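Tryptophane-5-halogenase (PDB 5UAO) probably catalyses the flavin-dependent chlorination of a peptide tryptophan at its 5-position during biosynthesis of the lanthipeptide NAI-107. Local coordinates at residues 247-259 against 394-406. Residues are numbered along the deposited sequence; the frame is centred on the assembly and turned at random.
Sequences FESYASSLFTDAA and WDAIRWFLSIHYR
With CG trans to the backbone N (chi1 172°), Arg-398 lays that carbon over one face of the Tyr-250 ring, 3.7 Å from the centroid, a CH-pi contact; the bend at chi2 (-105°) then sends the guanidinium on toward Ser-253. There NE and NH2 grip Ser-253 OG side-on, the hydroxyl oxygen lying in the guanidinium plane; the NE bond is 2.9 Å long, while that from NH2 is more bent. Trp-399 CH2 lies over one face of the guanidinium, while the two in-plane bonds limit its rotation. At the far end of the ring, Tyr-250 OH donates to Asp-395 OD1 at 2.8 Å, meeting the oxygen on its anti side. A leucine in place of Tyr-250 would probably leave Asp-395 without this donor and Arg-398 without its aromatic platform. Farther along helix 383-406, Leu-254 CD2 packs on Leu-401 CB at 3.7 Å, and Thr-256 CG2 meets Tyr-405 OH, itself bonded to Glu-352. The loop thus joined to the helix leads into strand 258-264, where Ala-259 touches FAD. Ser-253 OG also bonds Asp-424 O, and Asp-395 OD1 forms a salt bridge with Arg-332, so these polar atoms are satisfied and directional bonds as well as packing tie loop to helix.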
loop_
_atom_site.group_PDB
_atom_site.type_symbol
_atom_site.label_atom_id
_atom_site.label_comp_id
_atom_site.label_asym_id
_atom_site.label_seq_id
_atom_site.Cartn_x
_atom_site.Cartn_y
_atom_site.Cartn_z
ATOM N N PHE A 247 23.976 -4.727 -9.889
ATOM C CA PHE A 247 22.860 -5.452 -10.460
ATOM C C PHE A 247 22.355 -6.596 -9.548
ATOM O O PHE A 247 23.133 -7.386 -9.008
ATOM C CB PHE A 247 23.255 -5.972 -11.847
ATOM C CG PHE A 247 22.082 -6.584 -12.636
ATOM C CD1 PHE A 247 21.087 -5.762 -13.119
ATOM C CD2 PHE A 247 21.960 -7.934 -12.816
ATOM C CE1 PHE A 247 19.986 -6.267 -13.803
ATOM C CE2 PHE A 247 20.879 -8.489 -13.516
ATOM C CZ PHE A 247 19.888 -7.642 -14.011
ATOM N N GLU A 248 21.053 -6.678 -9.396
ATOM C CA GLU A 248 20.386 -7.792 -8.703
ATOM C C GLU A 248 19.535 -8.587 -9.675
ATOM O O GLU A 248 18.454 -8.137 -10.147
ATOM C CB GLU A 248 19.527 -7.297 -7.583
ATOM C CG GLU A 248 20.218 -6.139 -6.916
ATOM C CD GLU A 248 19.901 -6.028 -5.485
ATOM O OE1 GLU A 248 18.860 -6.611 -5.088
ATOM O OE2 GLU A 248 20.680 -5.327 -4.801
ATOM N N SER A 249 20.078 -9.743 -9.969
ATOM C CA SER A 249 19.516 -10.695 -10.868
ATOM C C SER A 249 18.215 -11.295 -10.359
ATOM O O SER A 249 18.094 -11.571 -9.197
ATOM C CB SER A 249 20.510 -11.814 -10.999
ATOM O OG SER A 249 20.059 -12.738 -11.944
ATOM N N TYR A 250 17.251 -11.486 -11.257
ATOM C CA TYR A 250 16.057 -12.225 -11.008
ATOM C C TYR A 250 16.089 -13.670 -11.585
ATOM O O TYR A 250 15.023 -14.351 -11.758
ATOM C CB TYR A 250 14.903 -11.459 -11.693
ATOM C CG TYR A 250 14.487 -10.137 -11.089
ATOM C CD1 TYR A 250 14.842 -9.742 -9.783
ATOM C CD2 TYR A 250 13.669 -9.273 -11.833
ATOM C CE1 TYR A 250 14.378 -8.543 -9.235
ATOM C CE2 TYR A 250 13.211 -8.120 -11.304
ATOM C CZ TYR A 250 13.567 -7.727 -10.010
ATOM O OH TYR A 250 13.044 -6.540 -9.521
ATOM N N ALA A 251 17.295 -14.160 -11.815
ATOM C CA ALA A 251 17.507 -15.383 -12.536
ATOM C C ALA A 251 17.036 -16.629 -11.814
ATOM O O ALA A 251 16.771 -17.608 -12.446
ATOM C CB ALA A 251 18.965 -15.547 -12.880
ATOM N N SER A 252 16.989 -16.615 -10.502
ATOM C CA SER A 252 16.396 -17.745 -9.793
ATOM C C SER A 252 14.911 -17.927 -10.189
ATOM O O SER A 252 14.350 -19.012 -10.073
ATOM C CB SER A 252 16.539 -17.565 -8.305
ATOM O OG SER A 252 15.745 -16.534 -7.739
ATOM N N SER A 253 14.263 -16.863 -10.639
ATOM C CA SER A 253 12.836 -16.976 -11.021
ATOM C C SER A 253 12.595 -16.922 -12.519
ATOM O O SER A 253 11.636 -17.501 -13.015
ATOM C CB SER A 253 12.063 -15.846 -10.438
ATOM O OG SER A 253 12.010 -15.909 -9.024
ATOM N N LEU A 254 13.418 -16.164 -13.227
ATOM C CA LEU A 254 13.153 -15.832 -14.603
ATOM C C LEU A 254 14.428 -16.257 -15.365
ATOM O O LEU A 254 15.488 -15.651 -15.225
ATOM C CB LEU A 254 12.790 -14.335 -14.690
ATOM C CG LEU A 254 11.560 -13.915 -13.846
ATOM C CD1 LEU A 254 11.294 -12.427 -13.940
ATOM C CD2 LEU A 254 10.327 -14.600 -14.428
ATOM N N PHE A 255 14.322 -17.374 -16.076
ATOM C CA PHE A 255 15.468 -18.067 -16.672
ATOM C C PHE A 255 15.708 -17.733 -18.164
ATOM O O PHE A 255 16.681 -18.210 -18.742
ATOM C CB PHE A 255 15.162 -19.580 -16.764
ATOM C CG PHE A 255 14.824 -20.262 -15.515
ATOM C CD1 PHE A 255 15.222 -19.796 -14.275
ATOM C CD2 PHE A 255 14.183 -21.490 -15.592
ATOM C CE1 PHE A 255 14.958 -20.534 -13.115
ATOM C CE2 PHE A 255 13.908 -22.234 -14.442
ATOM C CZ PHE A 255 14.284 -21.750 -13.203
ATOM N N THR A 256 14.749 -17.108 -18.854
ATOM C CA THR A 256 14.963 -16.821 -20.276
ATOM C C THR A 256 15.916 -15.644 -20.490
ATOM O O THR A 256 15.972 -14.775 -19.653
ATOM C CB THR A 256 13.631 -16.514 -20.969
ATOM O OG1 THR A 256 12.980 -15.439 -20.312
ATOM C CG2 THR A 256 12.731 -17.735 -20.921
ATOM N N ASP A 257 16.608 -15.584 -21.621
ATOM C CA ASP A 257 17.577 -14.540 -21.849
ATOM C C ASP A 257 17.750 -14.116 -23.285
ATOM O O ASP A 257 18.688 -13.359 -23.593
ATOM C CB ASP A 257 18.955 -15.019 -21.339
ATOM C CG ASP A 257 19.390 -16.336 -21.965
ATOM O OD1 ASP A 257 18.630 -17.020 -22.703
ATOM O OD2 ASP A 257 20.544 -16.691 -21.753
ATOM N N ALA A 258 16.902 -14.622 -24.187
ATOM C CA ALA A 258 17.015 -14.334 -25.606
ATOM C C ALA A 258 15.656 -14.397 -26.247
ATOM O O ALA A 258 14.766 -15.070 -25.732
ATOM C CB ALA A 258 17.986 -15.327 -26.294
ATOM N N ALA A 259 15.519 -13.674 -27.367
ATOM C CA ALA A 259 14.358 -13.767 -28.218
ATOM C C ALA A 259 14.723 -13.720 -29.695
ATOM O O ALA A 259 15.538 -12.896 -30.158
ATOM C CB ALA A 259 13.407 -12.625 -27.911
ATOM N N TRP A 394 9.139 -3.215 -9.014
ATOM C CA TRP A 394 9.778 -4.203 -9.864
ATOM C C TRP A 394 9.793 -5.606 -9.225
ATOM O O TRP A 394 9.520 -6.628 -9.867
ATOM C CB TRP A 394 11.170 -3.720 -10.240
ATOM C CG TRP A 394 11.220 -2.772 -11.387
ATOM C CD1 TRP A 394 11.222 -1.415 -11.334
ATOM C CD2 TRP A 394 11.290 -3.124 -12.774
ATOM N NE1 TRP A 394 11.341 -0.891 -12.598
ATOM C CE2 TRP A 394 11.357 -1.913 -13.506
ATOM C CE3 TRP A 394 11.253 -4.332 -13.474
ATOM C CZ2 TRP A 394 11.441 -1.881 -14.904
ATOM C CZ3 TRP A 394 11.352 -4.297 -14.891
ATOM C CH2 TRP A 394 11.400 -3.073 -15.576
ATOM N N ASP A 395 10.092 -5.658 -7.927
ATOM C CA ASP A 395 10.151 -6.920 -7.223
ATOM C C ASP A 395 8.801 -7.653 -7.217
ATOM O O ASP A 395 8.780 -8.897 -7.380
ATOM C CB ASP A 395 10.689 -6.727 -5.794
ATOM C CG ASP A 395 12.217 -6.416 -5.751
ATOM O OD1 ASP A 395 12.955 -6.612 -6.758
ATOM O OD2 ASP A 395 12.707 -5.986 -4.681
ATOM N N ALA A 396 7.715 -6.909 -7.061
ATOM C CA ALA A 396 6.386 -7.481 -7.123
ATOM C C ALA A 396 6.089 -8.071 -8.541
ATOM O O ALA A 396 5.417 -9.103 -8.631
ATOM C CB ALA A 396 5.307 -6.473 -6.699
ATOM N N ILE A 397 6.478 -7.355 -9.603
ATOM C CA ILE A 397 6.326 -7.834 -10.956
ATOM C C ILE A 397 7.104 -9.112 -11.105
ATOM O O ILE A 397 6.625 -10.047 -11.717
ATOM C CB ILE A 397 6.730 -6.792 -11.958
ATOM C CG1 ILE A 397 5.659 -5.715 -11.995
ATOM C CG2 ILE A 397 6.895 -7.363 -13.334
ATOM C CD1 ILE A 397 6.133 -4.420 -12.585
ATOM N N ARG A 398 8.291 -9.171 -10.511
ATOM C CA ARG A 398 9.106 -10.361 -10.629
ATOM C C ARG A 398 8.367 -11.595 -10.092
ATOM O O ARG A 398 8.306 -12.633 -10.747
ATOM C CB ARG A 398 10.477 -10.147 -9.944
ATOM C CG ARG A 398 11.329 -11.391 -9.853
ATOM C CD ARG A 398 11.346 -11.943 -8.473
ATOM N NE ARG A 398 12.270 -13.068 -8.328
ATOM C CZ ARG A 398 13.498 -13.020 -7.811
ATOM N NH1 ARG A 398 13.992 -11.926 -7.278
ATOM N NH2 ARG A 398 14.222 -14.144 -7.755
ATOM N N TRP A 399 7.878 -11.495 -8.878
ATOM C CA TRP A 399 7.160 -12.593 -8.254
ATOM C C TRP A 399 5.881 -12.937 -8.977
ATOM O O TRP A 399 5.567 -14.085 -9.111
ATOM C CB TRP A 399 6.865 -12.338 -6.779
ATOM C CG TRP A 399 8.097 -12.144 -5.995
ATOM C CD1 TRP A 399 8.460 -11.009 -5.357
ATOM C CD2 TRP A 399 9.182 -13.064 -5.835
ATOM N NE1 TRP A 399 9.673 -11.178 -4.752
ATOM C CE2 TRP A 399 10.181 -12.396 -5.092
ATOM C CE3 TRP A 399 9.432 -14.363 -6.300
ATOM C CZ2 TRP A 399 11.384 -13.000 -4.717
ATOM C CZ3 TRP A 399 10.627 -14.955 -5.961
ATOM C CH2 TRP A 399 11.596 -14.267 -5.152
ATOM N N PHE A 400 5.188 -11.962 -9.550
ATOM C CA PHE A 400 4.031 -12.301 -10.393
ATOM C C PHE A 400 4.431 -13.087 -11.646
ATOM O O PHE A 400 3.770 -14.047 -12.008
ATOM C CB PHE A 400 3.332 -10.967 -10.789
ATOM C CG PHE A 400 2.143 -11.118 -11.716
ATOM C CD1 PHE A 400 1.185 -12.095 -11.504
ATOM C CD2 PHE A 400 1.947 -10.224 -12.753
ATOM C CE1 PHE A 400 0.060 -12.188 -12.315
ATOM C CE2 PHE A 400 0.831 -10.302 -13.577
ATOM C CZ PHE A 400 -0.112 -11.276 -13.348
ATOM N N LEU A 401 5.484 -12.672 -12.340
ATOM C CA LEU A 401 5.951 -13.433 -13.463
ATOM C C LEU A 401 6.392 -14.831 -13.034
ATOM O O LEU A 401 6.240 -15.784 -13.823
ATOM C CB LEU A 401 7.108 -12.772 -14.206
ATOM C CG LEU A 401 6.720 -11.445 -14.899
ATOM C CD1 LEU A 401 7.934 -10.839 -15.598
ATOM C CD2 LEU A 401 5.688 -11.737 -15.943
ATOM N N SER A 402 6.995 -14.938 -11.847
ATOM C CA SER A 402 7.490 -16.258 -11.374
ATOM C C SER A 402 6.366 -17.337 -11.397
ATOM O O SER A 402 6.615 -18.486 -11.720
ATOM C CB SER A 402 8.111 -16.135 -9.952
ATOM O OG SER A 402 7.197 -16.168 -8.826
ATOM N N ILE A 403 5.141 -16.960 -11.056
ATOM C CA ILE A 403 4.047 -17.933 -11.028
ATOM C C ILE A 403 3.539 -18.270 -12.417
ATOM O O ILE A 403 2.779 -19.225 -12.528
ATOM C CB ILE A 403 2.906 -17.538 -10.060
ATOM C CG1 ILE A 403 2.176 -16.284 -10.531
ATOM C CG2 ILE A 403 3.465 -17.303 -8.706
ATOM C CD1 ILE A 403 0.714 -16.397 -10.473
ATOM N N HIS A 404 3.895 -17.491 -13.466
ATOM C CA HIS A 404 3.568 -17.891 -14.854
ATOM C C HIS A 404 4.421 -19.109 -15.249
ATOM O O HIS A 404 4.035 -19.925 -16.095
ATOM C CB HIS A 404 3.862 -16.810 -15.867
ATOM C CG HIS A 404 3.054 -15.551 -15.714
ATOM N ND1 HIS A 404 2.983 -14.829 -14.552
ATOM C CD2 HIS A 404 2.318 -14.866 -16.613
ATOM C CE1 HIS A 404 2.241 -13.743 -14.736
ATOM N NE2 HIS A 404 1.854 -13.729 -15.990
ATOM N N TYR A 405 5.617 -19.223 -14.653
ATOM C CA TYR A 405 6.540 -20.294 -14.962
ATOM C C TYR A 405 6.396 -21.533 -14.116
ATOM O O TYR A 405 6.349 -22.644 -14.657
ATOM C CB TYR A 405 8.011 -19.811 -14.911
ATOM C CG TYR A 405 8.454 -19.148 -16.209
ATOM C CD1 TYR A 405 8.841 -19.911 -17.300
ATOM C CD2 TYR A 405 8.398 -17.751 -16.355
ATOM C CE1 TYR A 405 9.205 -19.320 -18.463
ATOM C CE2 TYR A 405 8.777 -17.146 -17.504
ATOM C CZ TYR A 405 9.165 -17.948 -18.553
ATOM O OH TYR A 405 9.511 -17.394 -19.683
ATOM N N ARG A 406 6.255 -21.357 -12.799
ATOM C CA ARG A 406 6.225 -22.469 -11.847
ATOM C C ARG A 406 5.056 -23.414 -12.118
ATOM O O ARG A 406 5.154 -24.612 -11.810
ATOM C CB ARG A 406 6.051 -21.892 -10.443
ATOM C CG ARG A 406 6.050 -22.905 -9.314
ATOM C CD ARG A 406 7.454 -23.361 -9.069
ATOM N NE ARG A 406 7.501 -24.564 -8.273
ATOM C CZ ARG A 406 8.455 -24.831 -7.372
ATOM N NH1 ARG A 406 9.429 -23.970 -7.111
ATOM N NH2 ARG A 406 8.425 -25.958 -6.698
#